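Cobalamin-binding protein (Desulfitobacterium hafniense, PDB 4JGI) binds methylcobalamin in a Rossmann-like domain and probably serves as the corrinoid-carrying component of an O-demethylase system. Local coordinates at residues L94-H102 with T151-E159; P141-V149 with D172-V182. One frame throughout, in Å; residues are numbered along the deposited sequence.

Interaction 1: residues L94-H102 with T151-E159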
loop_
_atom_site.group_PDB
_atom_site.type_symbol
_atom_site.label_atom_id
_atom_site.label_comp_id
_atom_site.label_asym_id
_atom_site.label_seq_id
_atom_site.Cartn_x
_atom_site.Cartn_y
_atom_site.Cartn_z
ATOM N N LEU A 94 8.483 -1.125 5.738
ATOM C CA LEU A 94 8.198 -2.201 4.764
ATOM C C LEU A 94 9.429 -3.030 4.521
ATOM O O LEU A 94 10.482 -2.470 4.307
ATOM C CB LEU A 94 7.705 -1.555 3.463
ATOM C CG LEU A 94 7.343 -2.457 2.280
ATOM C CD1 LEU A 94 6.181 -3.397 2.668
ATOM C CD2 LEU A 94 6.949 -1.628 1.046
ATOM N N ALA A 95 9.326 -4.361 4.528
ATOM C CA ALA A 95 10.464 -5.236 4.273
ATOM C C ALA A 95 10.065 -6.548 3.762
ATOM O O ALA A 95 8.995 -7.083 4.121
ATOM C CB ALA A 95 11.155 -5.491 5.627
ATOM N N THR A 96 10.912 -7.117 2.906
ATOM C CA THR A 96 10.881 -8.501 2.650
ATOM C C THR A 96 11.801 -9.130 3.716
ATOM O O THR A 96 12.931 -8.701 3.874
ATOM C CB THR A 96 11.300 -8.834 1.209
ATOM O OG1 THR A 96 10.296 -8.368 0.268
ATOM C CG2 THR A 96 11.536 -10.314 1.065
ATOM N N VAL A 97 11.261 -10.068 4.471
ATOM C CA VAL A 97 11.895 -10.541 5.683
ATOM C C VAL A 97 13.031 -11.533 5.447
ATOM O O VAL A 97 13.202 -12.078 4.401
ATOM C CB VAL A 97 10.827 -11.208 6.563
ATOM C CG1 VAL A 97 9.766 -10.222 7.003
ATOM C CG2 VAL A 97 10.225 -12.461 5.964
ATOM N N GLU A 98 13.769 -11.764 6.520
ATOM C CA GLU A 98 14.906 -12.596 6.533
ATOM C C GLU A 98 14.502 -14.002 5.972
ATOM O O GLU A 98 13.525 -14.667 6.352
ATOM C CB GLU A 98 15.498 -12.681 7.964
ATOM C CG GLU A 98 16.775 -13.564 8.029
ATOM C CD GLU A 98 17.626 -13.340 9.252
ATOM O OE1 GLU A 98 18.255 -12.344 9.380
ATOM O OE2 GLU A 98 17.643 -14.254 10.112
ATOM N N GLY A 99 15.334 -14.436 5.042
ATOM C CA GLY A 99 15.175 -15.746 4.423
ATOM C C GLY A 99 14.625 -15.615 3.037
ATOM O O GLY A 99 14.645 -16.606 2.309
ATOM N N ASP A 100 14.166 -14.391 2.679
ATOM C CA ASP A 100 13.492 -14.168 1.423
ATOM C C ASP A 100 14.092 -13.097 0.543
ATOM O O ASP A 100 14.469 -12.033 0.965
ATOM C CB ASP A 100 12.019 -13.897 1.704
ATOM C CG ASP A 100 11.101 -14.530 0.701
ATOM O OD1 ASP A 100 11.111 -14.006 -0.458
ATOM O OD2 ASP A 100 10.387 -15.531 0.987
ATOM N N LEU A 101 14.137 -13.400 -0.780
ATOM C CA LEU A 101 14.672 -12.442 -1.756
ATOM C C LEU A 101 13.598 -11.927 -2.736
ATOM O O LEU A 101 13.944 -11.166 -3.716
ATOM C CB LEU A 101 15.788 -13.076 -2.589
ATOM C CG LEU A 101 16.926 -13.583 -1.723
ATOM C CD1 LEU A 101 17.952 -14.229 -2.618
ATOM C CD2 LEU A 101 17.626 -12.518 -0.934
ATOM N N HIS A 102 12.362 -12.287 -2.532
ATOM C CA HIS A 102 11.298 -11.873 -3.448
ATOM C C HIS A 102 10.823 -10.479 -3.146
ATOM O O HIS A 102 10.421 -10.289 -1.981
ATOM C CB HIS A 102 10.150 -12.897 -3.416
ATOM C CG HIS A 102 10.532 -14.278 -3.870
ATOM N ND1 HIS A 102 11.018 -15.219 -3.001
ATOM C CD2 HIS A 102 10.322 -14.951 -5.036
ATOM C CE1 HIS A 102 11.226 -16.357 -3.632
ATOM N NE2 HIS A 102 10.838 -16.212 -4.877
ATOM N N THR A 151 8.877 -20.758 3.590
ATOM C CA THR A 151 8.393 -21.104 4.941
ATOM C C THR A 151 9.277 -20.485 5.989
ATOM O O THR A 151 8.783 -19.983 6.987
ATOM C CB THR A 151 8.201 -22.639 5.108
ATOM O OG1 THR A 151 7.258 -23.103 4.137
ATOM C CG2 THR A 151 7.656 -22.966 6.471
ATOM N N LEU A 152 10.581 -20.442 5.759
ATOM C CA LEU A 152 11.512 -19.756 6.671
ATOM C C LEU A 152 11.183 -18.271 6.864
ATOM O O LEU A 152 11.364 -17.670 7.957
ATOM C CB LEU A 152 12.939 -19.860 6.136
ATOM C CG LEU A 152 14.145 -19.575 7.003
ATOM C CD1 LEU A 152 14.308 -20.759 7.951
ATOM C CD2 LEU A 152 15.449 -19.360 6.185
ATOM N N ALA A 153 10.769 -17.639 5.758
ATOM C CA ALA A 153 10.353 -16.231 5.805
ATOM C C ALA A 153 9.098 -16.091 6.625
ATOM O O ALA A 153 8.930 -15.088 7.336
ATOM C CB ALA A 153 10.106 -15.701 4.322
ATOM N N LEU A 154 8.162 -16.970 6.465
ATOM C CA LEU A 154 6.921 -16.884 7.218
ATOM C C LEU A 154 7.263 -16.998 8.729
ATOM O O LEU A 154 6.664 -16.279 9.587
ATOM C CB LEU A 154 5.903 -17.891 6.762
ATOM C CG LEU A 154 5.597 -17.895 5.263
ATOM C CD1 LEU A 154 4.588 -18.991 5.005
ATOM C CD2 LEU A 154 5.128 -16.492 4.863
ATOM N N ASP A 155 8.186 -17.910 9.064
ATOM C CA ASP A 155 8.746 -17.934 10.408
ATOM C C ASP A 155 9.373 -16.592 10.858
ATOM O O ASP A 155 9.147 -16.129 12.013
ATOM C CB ASP A 155 9.772 -19.073 10.543
ATOM C CG ASP A 155 9.136 -20.415 10.500
ATOM O OD1 ASP A 155 7.899 -20.471 10.687
ATOM O OD2 ASP A 155 9.852 -21.387 10.181
ATOM N N SER A 156 10.159 -15.939 10.003
ATOM C CA SER A 156 10.746 -14.669 10.345
ATOM C C SER A 156 9.653 -13.600 10.572
ATOM O O SER A 156 9.851 -12.684 11.348
ATOM C CB SER A 156 11.698 -14.136 9.262
ATOM O OG SER A 156 12.769 -14.984 9.032
ATOM N N MET A 157 8.550 -13.676 9.846
ATOM C CA MET A 157 7.410 -12.777 10.111
ATOM C C MET A 157 6.933 -12.930 11.563
ATOM O O MET A 157 6.704 -11.925 12.257
ATOM C CB MET A 157 6.235 -12.949 9.184
ATOM C CG MET A 157 6.447 -12.642 7.737
ATOM S SD MET A 157 4.966 -13.016 6.786
ATOM C CE MET A 157 5.406 -12.503 5.123
ATOM N N ARG A 158 6.753 -14.177 11.982
ATOM C CA ARG A 158 6.324 -14.454 13.359
ATOM C C ARG A 158 7.363 -13.969 14.340
ATOM O O ARG A 158 6.988 -13.323 15.350
ATOM C CB ARG A 158 6.102 -15.947 13.514
ATOM C CG ARG A 158 5.637 -16.298 14.935
ATOM C CD ARG A 158 5.298 -17.766 15.141
ATOM N NE ARG A 158 6.261 -18.628 14.514
ATOM C CZ ARG A 158 7.525 -18.793 14.882
ATOM N NH1 ARG A 158 8.024 -18.197 15.980
ATOM N NH2 ARG A 158 8.297 -19.597 14.148
ATOM N N GLU A 159 8.627 -14.220 14.067
ATOM C CA GLU A 159 9.657 -13.689 14.912
ATOM C C GLU A 159 9.721 -12.171 15.039
ATOM O O GLU A 159 10.005 -11.588 16.113
ATOM C CB GLU A 159 11.013 -14.192 14.449
ATOM C CG GLU A 159 11.121 -15.708 14.573
ATOM C CD GLU A 159 12.304 -16.280 13.799
ATOM O OE1 GLU A 159 12.985 -15.508 13.053
ATOM O OE2 GLU A 159 12.569 -17.503 13.955
#

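Interaction 2: residues P141-V149 with D172-V182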
loop_
_atom_site.group_PDB
_atom_site.type_symbol
_atom_site.label_atom_id
_atom_site.label_comp_id
_atom_site.label_asym_id
_atom_site.label_seq_id
_atom_site.Cartn_x
_atom_site.Cartn_y
_atom_site.Cartn_z
ATOM N N PRO A 141 6.405 4.052 13.158
ATOM C CA PRO A 141 5.388 4.013 12.132
ATOM C C PRO A 141 4.046 3.600 12.647
ATOM O O PRO A 141 3.930 2.888 13.641
ATOM C CB PRO A 141 5.881 2.888 11.231
ATOM C CG PRO A 141 6.564 1.937 12.184
ATOM C CD PRO A 141 7.299 2.853 13.132
ATOM N N GLU A 142 3.027 3.959 11.898
ATOM C CA GLU A 142 1.672 3.422 12.135
ATOM C C GLU A 142 1.506 1.957 11.750
ATOM O O GLU A 142 0.688 1.214 12.315
ATOM C CB GLU A 142 0.684 4.231 11.315
ATOM C CG GLU A 142 0.329 5.650 11.797
ATOM C CD GLU A 142 1.397 6.762 11.786
ATOM O OE1 GLU A 142 2.367 6.787 11.024
ATOM O OE2 GLU A 142 1.252 7.689 12.623
ATOM N N ILE A 143 2.228 1.551 10.706
ATOM C CA ILE A 143 2.102 0.240 10.038
ATOM C C ILE A 143 3.472 -0.375 9.772
ATOM O O ILE A 143 4.419 0.346 9.362
ATOM C CB ILE A 143 1.348 0.369 8.702
ATOM C CG1 ILE A 143 -0.022 1.005 8.920
ATOM C CG2 ILE A 143 1.232 -0.997 8.014
ATOM C CD1 ILE A 143 -0.764 1.486 7.684
ATOM N N VAL A 144 3.568 -1.664 10.031
ATOM C CA VAL A 144 4.681 -2.480 9.588
ATOM C C VAL A 144 4.160 -3.470 8.570
ATOM O O VAL A 144 3.189 -4.169 8.830
ATOM C CB VAL A 144 5.342 -3.228 10.729
ATOM C CG1 VAL A 144 6.494 -4.122 10.209
ATOM C CG2 VAL A 144 5.909 -2.242 11.717
ATOM N N GLY A 145 4.748 -3.460 7.358
ATOM C CA GLY A 145 4.347 -4.379 6.288
ATOM C C GLY A 145 5.498 -5.330 5.986
ATOM O O GLY A 145 6.657 -4.887 5.797
ATOM N N LEU A 146 5.182 -6.602 5.998
ATOM C CA LEU A 146 6.124 -7.668 5.870
ATOM C C LEU A 146 5.747 -8.558 4.669
ATOM O O LEU A 146 4.595 -8.995 4.549
ATOM C CB LEU A 146 6.191 -8.567 7.090
ATOM C CG LEU A 146 6.458 -7.843 8.413
ATOM C CD1 LEU A 146 6.327 -8.794 9.604
ATOM C CD2 LEU A 146 7.739 -7.123 8.438
ATOM N N SER A 147 6.729 -8.800 3.807
ATOM C CA SER A 147 6.616 -9.676 2.621
ATOM C C SER A 147 7.441 -10.949 2.774
ATOM O O SER A 147 8.547 -10.885 3.235
ATOM C CB SER A 147 7.041 -8.869 1.345
ATOM O OG SER A 147 6.723 -9.562 0.120
ATOM N N GLY A 148 6.887 -12.029 2.282
ATOM C CA GLY A 148 7.634 -13.252 2.205
ATOM C C GLY A 148 6.865 -14.336 1.530
ATOM O O GLY A 148 5.627 -14.311 1.468
ATOM N N VAL A 149 7.625 -15.376 1.123
ATOM C CA VAL A 149 7.014 -16.558 0.536
ATOM C C VAL A 149 7.561 -17.865 1.106
ATOM O O VAL A 149 6.767 -18.775 1.430
ATOM C CB VAL A 149 7.085 -16.587 -1.022
ATOM C CG1 VAL A 149 8.446 -16.191 -1.452
ATOM C CG2 VAL A 149 6.781 -18.008 -1.553
ATOM N N ASP A 172 0.999 -0.478 19.619
ATOM C CA ASP A 172 0.802 0.821 19.050
ATOM C C ASP A 172 1.028 0.890 17.525
ATOM O O ASP A 172 1.170 1.997 16.964
ATOM C CB ASP A 172 1.657 1.835 19.793
ATOM C CG ASP A 172 1.128 2.103 21.231
ATOM O OD1 ASP A 172 -0.060 2.465 21.378
ATOM O OD2 ASP A 172 1.902 1.930 22.207
ATOM N N LEU A 173 1.031 -0.251 16.874
ATOM C CA LEU A 173 1.087 -0.248 15.410
ATOM C C LEU A 173 0.245 -1.384 14.872
ATOM O O LEU A 173 -0.183 -2.272 15.587
ATOM C CB LEU A 173 2.508 -0.322 14.914
ATOM C CG LEU A 173 3.334 -1.448 15.506
ATOM C CD1 LEU A 173 3.059 -2.737 14.736
ATOM C CD2 LEU A 173 4.802 -1.121 15.338
ATOM N N LYS A 174 0.032 -1.385 13.556
ATOM C CA LYS A 174 -0.659 -2.434 12.909
ATOM C C LYS A 174 0.366 -3.165 12.027
ATOM O O LYS A 174 1.217 -2.516 11.444
ATOM C CB LYS A 174 -1.720 -1.802 12.021
ATOM C CG LYS A 174 -2.835 -1.125 12.810
ATOM C CD LYS A 174 -3.671 -2.129 13.534
ATOM C CE LYS A 174 -4.801 -1.420 14.311
ATOM N NZ LYS A 174 -5.650 -2.490 14.838
ATOM N N VAL A 175 0.220 -4.461 11.904
ATOM C CA VAL A 175 1.078 -5.334 11.095
ATOM C C VAL A 175 0.261 -5.924 9.968
ATOM O O VAL A 175 -0.746 -6.571 10.192
ATOM C CB VAL A 175 1.702 -6.468 11.873
ATOM C CG1 VAL A 175 2.579 -7.322 10.991
ATOM C CG2 VAL A 175 2.554 -5.868 13.028
ATOM N N ILE A 176 0.707 -5.682 8.723
ATOM C CA ILE A 176 0.088 -6.288 7.533
ATOM C C ILE A 176 1.144 -7.174 6.858
ATOM O O ILE A 176 2.294 -6.762 6.723
ATOM C CB ILE A 176 -0.543 -5.242 6.602
ATOM C CG1 ILE A 176 -1.300 -5.943 5.466
ATOM C CG2 ILE A 176 0.486 -4.286 6.021
ATOM C CD1 ILE A 176 -2.136 -4.977 4.657
ATOM N N ILE A 177 0.720 -8.362 6.426
ATOM C CA ILE A 177 1.605 -9.269 5.723
ATOM C C ILE A 177 1.063 -9.484 4.299
ATOM O O ILE A 177 -0.134 -9.410 4.021
ATOM C CB ILE A 177 1.819 -10.611 6.451
ATOM C CG1 ILE A 177 0.472 -11.388 6.518
ATOM C CG2 ILE A 177 2.411 -10.286 7.836
ATOM C CD1 ILE A 177 0.628 -12.763 7.083
ATOM N N GLY A 178 2.030 -9.789 3.430
ATOM C CA GLY A 178 1.732 -10.137 2.049
ATOM C C GLY A 178 2.780 -11.053 1.508
ATOM O O GLY A 178 3.803 -11.326 2.110
ATOM N N GLY A 179 2.478 -11.596 0.332
ATOM C CA GLY A 179 3.388 -12.540 -0.336
ATOM C C GLY A 179 2.599 -13.700 -0.928
ATOM O O GLY A 179 1.420 -13.929 -0.636
ATOM N N VAL A 180 3.272 -14.458 -1.791
ATOM C CA VAL A 180 2.606 -15.552 -2.495
ATOM C C VAL A 180 1.650 -16.457 -1.697
ATOM O O VAL A 180 0.528 -16.626 -2.074
ATOM C CB VAL A 180 3.615 -16.374 -3.306
ATOM C CG1 VAL A 180 2.952 -17.641 -3.807
ATOM C CG2 VAL A 180 4.156 -15.538 -4.482
ATOM N N PRO A 181 2.044 -16.900 -0.482
ATOM C CA PRO A 181 1.265 -17.916 0.242
ATOM C C PRO A 181 0.409 -17.375 1.379
ATOM O O PRO A 181 -0.165 -18.169 2.136
ATOM C CB PRO A 181 2.364 -18.784 0.809
ATOM C CG PRO A 181 3.416 -17.791 1.165
ATOM C CD PRO A 181 3.358 -16.725 0.130
ATOM N N VAL A 182 0.293 -16.050 1.523
ATOM C CA VAL A 182 -0.323 -15.543 2.745
ATOM C C VAL A 182 -1.852 -15.740 2.661
ATOM O O VAL A 182 -2.476 -15.657 1.608
ATOM C CB VAL A 182 0.023 -14.057 3.066
ATOM C CG1 VAL A 182 1.553 -13.951 3.269
ATOM C CG2 VAL A 182 -0.603 -13.134 2.022
#

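Interaction 1: residues L94-H102 with T151-E159
Val97 and Glu98 meet one flank of helix 151-166 where the loop after strand 91-96 of this Rossmann-like B12-binding domain swings out toward the cobalamin; the loop carries His102, whose NE2 is the lower axial ligand of the cobalt. Both methyls of Val97 face the helix. With CG1 anti to the carbonyl carbon (chi1 -63°), CG2 falls between backbone N and carbonyl carbon, sits 3.6 Å from Ala153 CB and also presses on the Ala153 carbonyl oxygen. CG1 reaches the next turn of the helix, where Met157 crosses Val97 at about a right angle, its CG 4.2 Å from Val97 CG1; the rest of the methionine runs extended toward Ser147 and Gly179. The one hydrogen bond across the contact is that of Ser156 OG, which lies beside its own backbone N and gives its hydrogen to Glu98 O at 2.8 Å. It approaches well off the line of the C=O and tilted 34° from the carbonyl plane, while Ala153 CA offers the same oxygen a CH...O contact at 3.6 Å. That oxygen belongs to the type II turn Val97-Asp100, in which Gly99 has a positive phi; a CB here would press on the Glu98 carbonyl oxygen and crowd Leu152 CD2, which already lies 4.0 Å from Gly99 CA. The two oxygens of the Asp100 carboxylate have separate partners. OD2 rests on Ala153 CB and takes the backbone N-H groups of Val149 and Leu150, just ahead of the helix. OD1 receives two hydrogens from His102, the backbone N closing an Asx turn at 3.0 Å and ND1 arriving on the syn side at 2.8 Å, with the oxygen only 5° out of the imidazole plane.

Interaction 2: residues P141-V149 with D172-V182
Ile143 and Ile176 lie side by side on one face of strand 143-147, the middle strand of the five-stranded parallel sheet, and its neighbour 174-178, joined through helix 151-166 as a beta-alpha-beta unit of the Rossmann-like fold. Six backbone hydrogen bonds run from Lys174 N to Glu142 O at one end to Gly148 N and Gly178 O at the other. The two isoleucines differ in rotamer but bring their CG2 methyls to 3.9 Å: that of Ile143 stands anti to the backbone N (chi1 -56° for CG1), whereas that of Ile176 is wedged between N and carbonyl carbon, over Gly145 CA. Trp209 of helix 199-209 covers both. On the other face Val144, Leu146, Val175 and Ile177 pack apolar. Leu173 takes the unusual chi1 of 52°, which tucks its CG over its own backbone and brings CD2 to 3.9 Å from Val144 CG2, with Val136 of helix 129-139 against both residues. At the C-terminal ends the strands give way to glycines: Gly179, with phi 138°, could not carry a CB without striking Gly148 O. Beyond it, Pro181 crosses Val149 at about a right angle, its CD 3.9 Å from Val149 CB and its CG 3.5 Å from Val149 O. Val180 CB lies 4.0 Å from Val149 CG2 alongside. An alanine in place of Pro181 would remove the ring carbons over Val149, and would probably open a gap there and allow the Gly179-Val182 turn more freedom. Ser147 OG is hydrogen-bonded to cobalamin N3B, and Gly179 N gives a weak bond to the same ligand. Apolar and backbone-bonded along its length, the pair is glycine-rich at the end that meets the cofactor, where these two supply polar contacts, consistent with a close approach of the nucleotide tail.

In the fold
Interaction 2 joins the middle strand of the sheet to the next one: two buried neighbours held by a regular ladder of backbone bonds and apolar side chains. Interaction 1, about 10 Å away between centres, is a smaller contact in which a loop meets a helix through one serine hydroxyl and a few methyl groups, with Glu98 and Leu152 at its exposed margin. Both reach the cofactor, interaction 1 lying just beyond the strand ends and interaction 2 running the length of the strands. The segments alternate along the chain, and strand 143-147 runs beside strand 91-96, with Ala95 O bonded to Ser147 N. The two also meet at the cobalamin, where the side chain of Val149 packs on His102.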